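Local coordinates for guanine nucleotide exchange protein (Legionella pneumophila, PDB 1XSZ) that probably acts as a guanine nucleotide exchange factor for ADP-ribosylation factor GTPases, with a capping domain lying over the active site of its Sec7 domain, at residues Val128-Gln140 with Asn167-Ala179. Residues are numbered along the deposited sequence; the frame is centred on the assembly and turned at random. Where two conformers were deposited one is given.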
loop_
_atom_site.group_PDB
_atom_site.type_symbol
_atom_site.label_atom_id
_atom_site.label_comp_id
_atom_site.label_asym_id
_atom_site.label_seq_id
_atom_site.Cartn_x
_atom_site.Cartn_y
_atom_site.Cartn_z
ATOM N N VAL A 128 22.302 -13.205 -5.063
ATOM C CA VAL A 128 22.656 -11.977 -4.354
ATOM C C VAL A 128 23.342 -12.263 -3.021
ATOM O O VAL A 128 23.237 -13.364 -2.483
ATOM C CB VAL A 128 21.406 -11.106 -4.087
ATOM C CG1 VAL A 128 20.790 -10.669 -5.403
ATOM C CG2 VAL A 128 20.395 -11.884 -3.264
ATOM N N SER A 129 24.040 -11.264 -2.491
ATOM C CA SER A 129 24.750 -11.411 -1.225
ATOM C C SER A 129 23.785 -11.596 -0.056
ATOM O O SER A 129 23.987 -12.466 0.793
ATOM C CB SER A 129 25.638 -10.190 -0.974
ATOM O OG SER A 129 26.381 -10.337 0.225
ATOM N N ASN A 130 22.743 -10.772 -0.007
ATOM C CA ASN A 130 21.747 -10.869 1.055
ATOM C C ASN A 130 20.373 -10.401 0.589
ATOM O O ASN A 130 20.190 -10.060 -0.580
ATOM C CB ASN A 130 22.181 -10.061 2.283
ATOM C CG ASN A 130 22.622 -8.655 1.937
ATOM O OD1 ASN A 130 21.963 -7.948 1.175
ATOM N ND2 ASN A 130 23.742 -8.235 2.509
ATOM N N ALA A 131 19.411 -10.392 1.507
ATOM C CA ALA A 131 18.048 -9.976 1.189
ATOM C C ALA A 131 17.982 -8.502 0.808
ATOM O O ALA A 131 17.202 -8.116 -0.064
ATOM C CB ALA A 131 17.130 -10.251 2.374
ATOM N N ASP A 132 18.794 -7.678 1.464
ATOM C CA ASP A 132 18.817 -6.250 1.173
ATOM C C ASP A 132 19.263 -6.012 -0.262
ATOM O O ASP A 132 18.783 -5.095 -0.930
ATOM C CB ASP A 132 19.763 -5.522 2.131
ATOM C CG ASP A 132 19.305 -5.600 3.572
ATOM O OD1 ASP A 132 18.153 -5.206 3.849
ATOM O OD2 ASP A 132 20.095 -6.053 4.428
ATOM N N ALA A 133 20.186 -6.838 -0.737
ATOM C CA ALA A 133 20.679 -6.709 -2.098
ATOM C C ALA A 133 19.561 -7.077 -3.065
ATOM O O ALA A 133 19.411 -6.454 -4.118
ATOM C CB ALA A 133 21.887 -7.619 -2.308
ATOM N N ALA A 134 18.777 -8.089 -2.706
ATOM C CA ALA A 134 17.666 -8.519 -3.543
ATOM C C ALA A 134 16.605 -7.424 -3.587
ATOM O O ALA A 134 15.992 -7.195 -4.626
ATOM C CB ALA A 134 17.068 -9.817 -3.003
ATOM N N TYR A 135 16.405 -6.752 -2.457
ATOM C CA TYR A 135 15.426 -5.669 -2.366
ATOM C C TYR A 135 15.853 -4.518 -3.277
ATOM O O TYR A 135 15.041 -3.968 -4.027
ATOM C CB TYR A 135 15.313 -5.191 -0.913
ATOM C CG TYR A 135 14.458 -3.955 -0.718
ATOM C CD1 TYR A 135 13.085 -3.979 -0.967
ATOM C CD2 TYR A 135 15.026 -2.766 -0.271
ATOM C CE1 TYR A 135 12.301 -2.838 -0.771
ATOM C CE2 TYR A 135 14.258 -1.624 -0.072
ATOM C CZ TYR A 135 12.896 -1.668 -0.321
ATOM O OH TYR A 135 12.141 -0.537 -0.105
ATOM N N LEU A 136 17.126 -4.142 -3.214
ATOM C CA LEU A 136 17.630 -3.072 -4.068
ATOM C C LEU A 136 17.394 -3.434 -5.536
ATOM O O LEU A 136 16.904 -2.618 -6.318
ATOM C CB LEU A 136 19.129 -2.847 -3.827
ATOM C CG LEU A 136 19.814 -1.892 -4.814
ATOM C CD1 LEU A 136 19.240 -0.492 -4.665
ATOM C CD2 LEU A 136 21.315 -1.883 -4.566
ATOM N N LEU A 137 17.742 -4.659 -5.909
ATOM C CA LEU A 137 17.565 -5.109 -7.284
ATOM C C LEU A 137 16.090 -5.061 -7.678
ATOM O O LEU A 137 15.750 -4.640 -8.783
ATOM C CB LEU A 137 18.088 -6.536 -7.440
ATOM C CG LEU A 137 18.590 -6.939 -8.824
ATOM C CD1 LEU A 137 19.808 -6.103 -9.208
ATOM C CD2 LEU A 137 18.950 -8.411 -8.798
ATOM N N ALA A 138 15.223 -5.495 -6.767
ATOM C CA ALA A 138 13.792 -5.502 -7.028
ATOM C C ALA A 138 13.219 -4.115 -7.277
ATOM O O ALA A 138 12.550 -3.904 -8.291
ATOM C CB ALA A 138 13.047 -6.185 -5.884
ATOM N N PHE A 139 13.477 -3.160 -6.381
ATOM C CA PHE A 139 12.895 -1.850 -6.617
ATOM C C PHE A 139 13.576 -1.107 -7.761
ATOM O O PHE A 139 12.935 -0.317 -8.450
ATOM C CB PHE A 139 12.758 -1.033 -5.302
ATOM C CG PHE A 139 14.018 -0.382 -4.796
ATOM C CD1 PHE A 139 14.573 0.707 -5.457
ATOM C CD2 PHE A 139 14.579 -0.788 -3.583
ATOM C CE1 PHE A 139 15.663 1.396 -4.915
ATOM C CE2 PHE A 139 15.671 -0.105 -3.034
ATOM C CZ PHE A 139 16.209 0.990 -3.703
ATOM N N GLN A 140 14.853 -1.387 -8.014
ATOM C CA GLN A 140 15.527 -0.755 -9.142
ATOM C C GLN A 140 14.895 -1.301 -10.432
ATOM O O GLN A 140 14.671 -0.555 -11.381
ATOM C CB GLN A 140 17.033 -1.058 -9.122
ATOM C CG GLN A 140 17.826 -0.320 -8.051
ATOM C CD GLN A 140 17.950 1.168 -8.318
ATOM O OE1 GLN A 140 17.989 1.603 -9.465
ATOM N NE2 GLN A 140 18.040 1.953 -7.254
ATOM N N ASN A 167 25.036 2.945 -11.579
ATOM C CA ASN A 167 24.196 3.298 -10.448
ATOM C C ASN A 167 24.082 2.242 -9.355
ATOM O O ASN A 167 23.829 2.575 -8.195
ATOM C CB ASN A 167 22.809 3.701 -10.954
ATOM C CG ASN A 167 22.775 5.131 -11.459
ATOM O OD1 ASN A 167 22.759 6.078 -10.667
ATOM N ND2 ASN A 167 22.786 5.298 -12.774
ATOM N N LEU A 168 24.275 0.974 -9.709
ATOM C CA LEU A 168 24.181 -0.091 -8.718
ATOM C C LEU A 168 25.514 -0.494 -8.105
ATOM O O LEU A 168 25.578 -1.458 -7.341
ATOM C CB LEU A 168 23.497 -1.325 -9.315
ATOM C CG LEU A 168 21.994 -1.182 -9.569
ATOM C CD1 LEU A 168 21.428 -2.504 -10.060
ATOM C CD2 LEU A 168 21.292 -0.760 -8.290
ATOM N N ARG A 169 26.575 0.238 -8.431
ATOM C CA ARG A 169 27.890 -0.062 -7.872
ATOM C C ARG A 169 27.799 -0.055 -6.351
ATOM O O ARG A 169 27.217 0.856 -5.764
ATOM C CB ARG A 169 28.916 0.984 -8.312
ATOM C CG ARG A 169 29.285 0.938 -9.778
ATOM C CD ARG A 169 30.231 2.078 -10.120
ATOM N NE ARG A 169 30.651 2.049 -11.517
ATOM C CZ ARG A 169 31.344 3.017 -12.106
ATOM N NH1 ARG A 169 31.695 4.096 -11.417
ATOM N NH2 ARG A 169 31.686 2.909 -13.383
ATOM N N GLY A 170 28.374 -1.077 -5.722
ATOM C CA GLY A 170 28.356 -1.171 -4.273
ATOM C C GLY A 170 27.006 -1.534 -3.686
ATOM O O GLY A 170 26.839 -1.541 -2.468
ATOM N N GLY A 171 26.042 -1.847 -4.549
ATOM C CA GLY A 171 24.711 -2.186 -4.079
ATOM C C GLY A 171 24.527 -3.621 -3.627
ATOM O O GLY A 171 23.527 -3.957 -2.989
ATOM N N ASN A 172 25.488 -4.476 -3.956
ATOM C CA ASN A 172 25.405 -5.876 -3.567
ATOM C C ASN A 172 26.137 -6.085 -2.245
ATOM O O ASN A 172 27.249 -6.616 -2.210
ATOM C CB ASN A 172 26.002 -6.756 -4.668
ATOM C CG ASN A 172 25.762 -8.235 -4.431
ATOM O OD1 ASN A 172 24.845 -8.621 -3.705
ATOM N ND2 ASN A 172 26.582 -9.073 -5.057
ATOM N N ASN A 173 25.501 -5.645 -1.162
ATOM C CA ASN A 173 26.056 -5.763 0.181
ATOM C C ASN A 173 27.454 -5.155 0.252
ATOM O O ASN A 173 28.375 -5.756 0.808
ATOM C CB ASN A 173 26.110 -7.235 0.600
ATOM C CG ASN A 173 26.396 -7.415 2.080
ATOM O OD1 ASN A 173 26.516 -8.539 2.565
ATOM N ND2 ASN A 173 26.499 -6.308 2.806
ATOM N N GLY A 174 27.605 -3.961 -0.310
ATOM C CA GLY A 174 28.897 -3.299 -0.297
ATOM C C GLY A 174 29.702 -3.570 -1.551
ATOM O O GLY A 174 30.537 -2.758 -1.954
ATOM N N GLY A 175 29.461 -4.721 -2.169
ATOM C CA GLY A 175 30.171 -5.068 -3.385
ATOM C C GLY A 175 29.307 -4.801 -4.601
ATOM O O GLY A 175 28.267 -4.152 -4.490
ATOM N N ASP A 176 29.725 -5.292 -5.762
ATOM C CA ASP A 176 28.956 -5.085 -6.981
ATOM C C ASP A 176 28.254 -6.357 -7.422
ATOM O O ASP A 176 28.612 -7.461 -7.005
ATOM C CB ASP A 176 29.857 -4.620 -8.131
ATOM C CG ASP A 176 30.661 -3.384 -7.789
ATOM O OD1 ASP A 176 30.135 -2.500 -7.084
ATOM O OD2 ASP A 176 31.824 -3.297 -8.243
ATOM N N PHE A 177 27.234 -6.186 -8.257
ATOM C CA PHE A 177 26.506 -7.314 -8.820
ATOM C C PHE A 177 27.313 -7.668 -10.064
ATOM O O PHE A 177 27.975 -6.800 -10.637
ATOM C CB PHE A 177 25.092 -6.895 -9.245
ATOM C CG PHE A 177 24.196 -6.520 -8.102
ATOM C CD1 PHE A 177 23.605 -7.500 -7.313
ATOM C CD2 PHE A 177 23.949 -5.181 -7.808
ATOM C CE1 PHE A 177 22.784 -7.157 -6.247
ATOM C CE2 PHE A 177 23.129 -4.828 -6.743
ATOM C CZ PHE A 177 22.546 -5.816 -5.959
ATOM N N ASP A 178 27.272 -8.927 -10.483
ATOM C CA ASP A 178 28.005 -9.328 -11.678
ATOM C C ASP A 178 27.512 -8.524 -12.877
ATOM O O ASP A 178 26.306 -8.373 -13.081
ATOM C CB ASP A 178 27.825 -10.823 -11.944
ATOM C CG ASP A 178 28.627 -11.686 -10.988
ATOM O OD1 ASP A 178 28.541 -12.928 -11.094
ATOM O OD2 ASP A 178 29.344 -11.123 -10.132
ATOM N N ALA A 179 28.451 -8.009 -13.663
ATOM C CA ALA A 179 28.129 -7.208 -14.839
ATOM C C ALA A 179 27.184 -7.921 -15.800
ATOM O O ALA A 179 26.215 -7.330 -16.283
ATOM C CB ALA A 179 29.411 -6.820 -15.568
HETATM O O HOH W 1 22.902 -5.314 0.351
#
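The backbones come nearest where A133, in the first turn of helix 131-149, faces N172 of the looped segment 167-179, their CA atoms 5.0 Å apart. Within the all-helical Sec7 domain, this loop joins helices 161-167 and 179-191, folding through a type II turn (L168 to G171) and a type I' turn (N172 to G175) with a classic beta bulge opposite G175. N130 N-caps helix 131-149: its OD1 accepts from A133 N at 2.8 Å and takes a further bond from a water, which weakly links it to N173 N. Beside this cap, the amide of N172 links the main chain of S129 to that of D176 in its own loop. S129 N donates to a lone pair of N172 OD1 in the carbonyl plane (3.0 Å), while N172 ND2 donates to D176 O, from above the plane of the D176 carbonyl. With CG anti to the carbonyl carbon (chi1 -67°), the F177 ring lies against segment 128-140, its edge meeting V128 CG1, A133 O and L136 CD2. Farther along, L168 CD2 packs 3.5 Å from Q140 CG and also touches L136, while L182 of helix 179-191 backs L168. In one of its two conformers, L137 CD1 makes a CH-pi contact with one F177 face; N172 CB lies 3.5 Å above the centre of the opposite face.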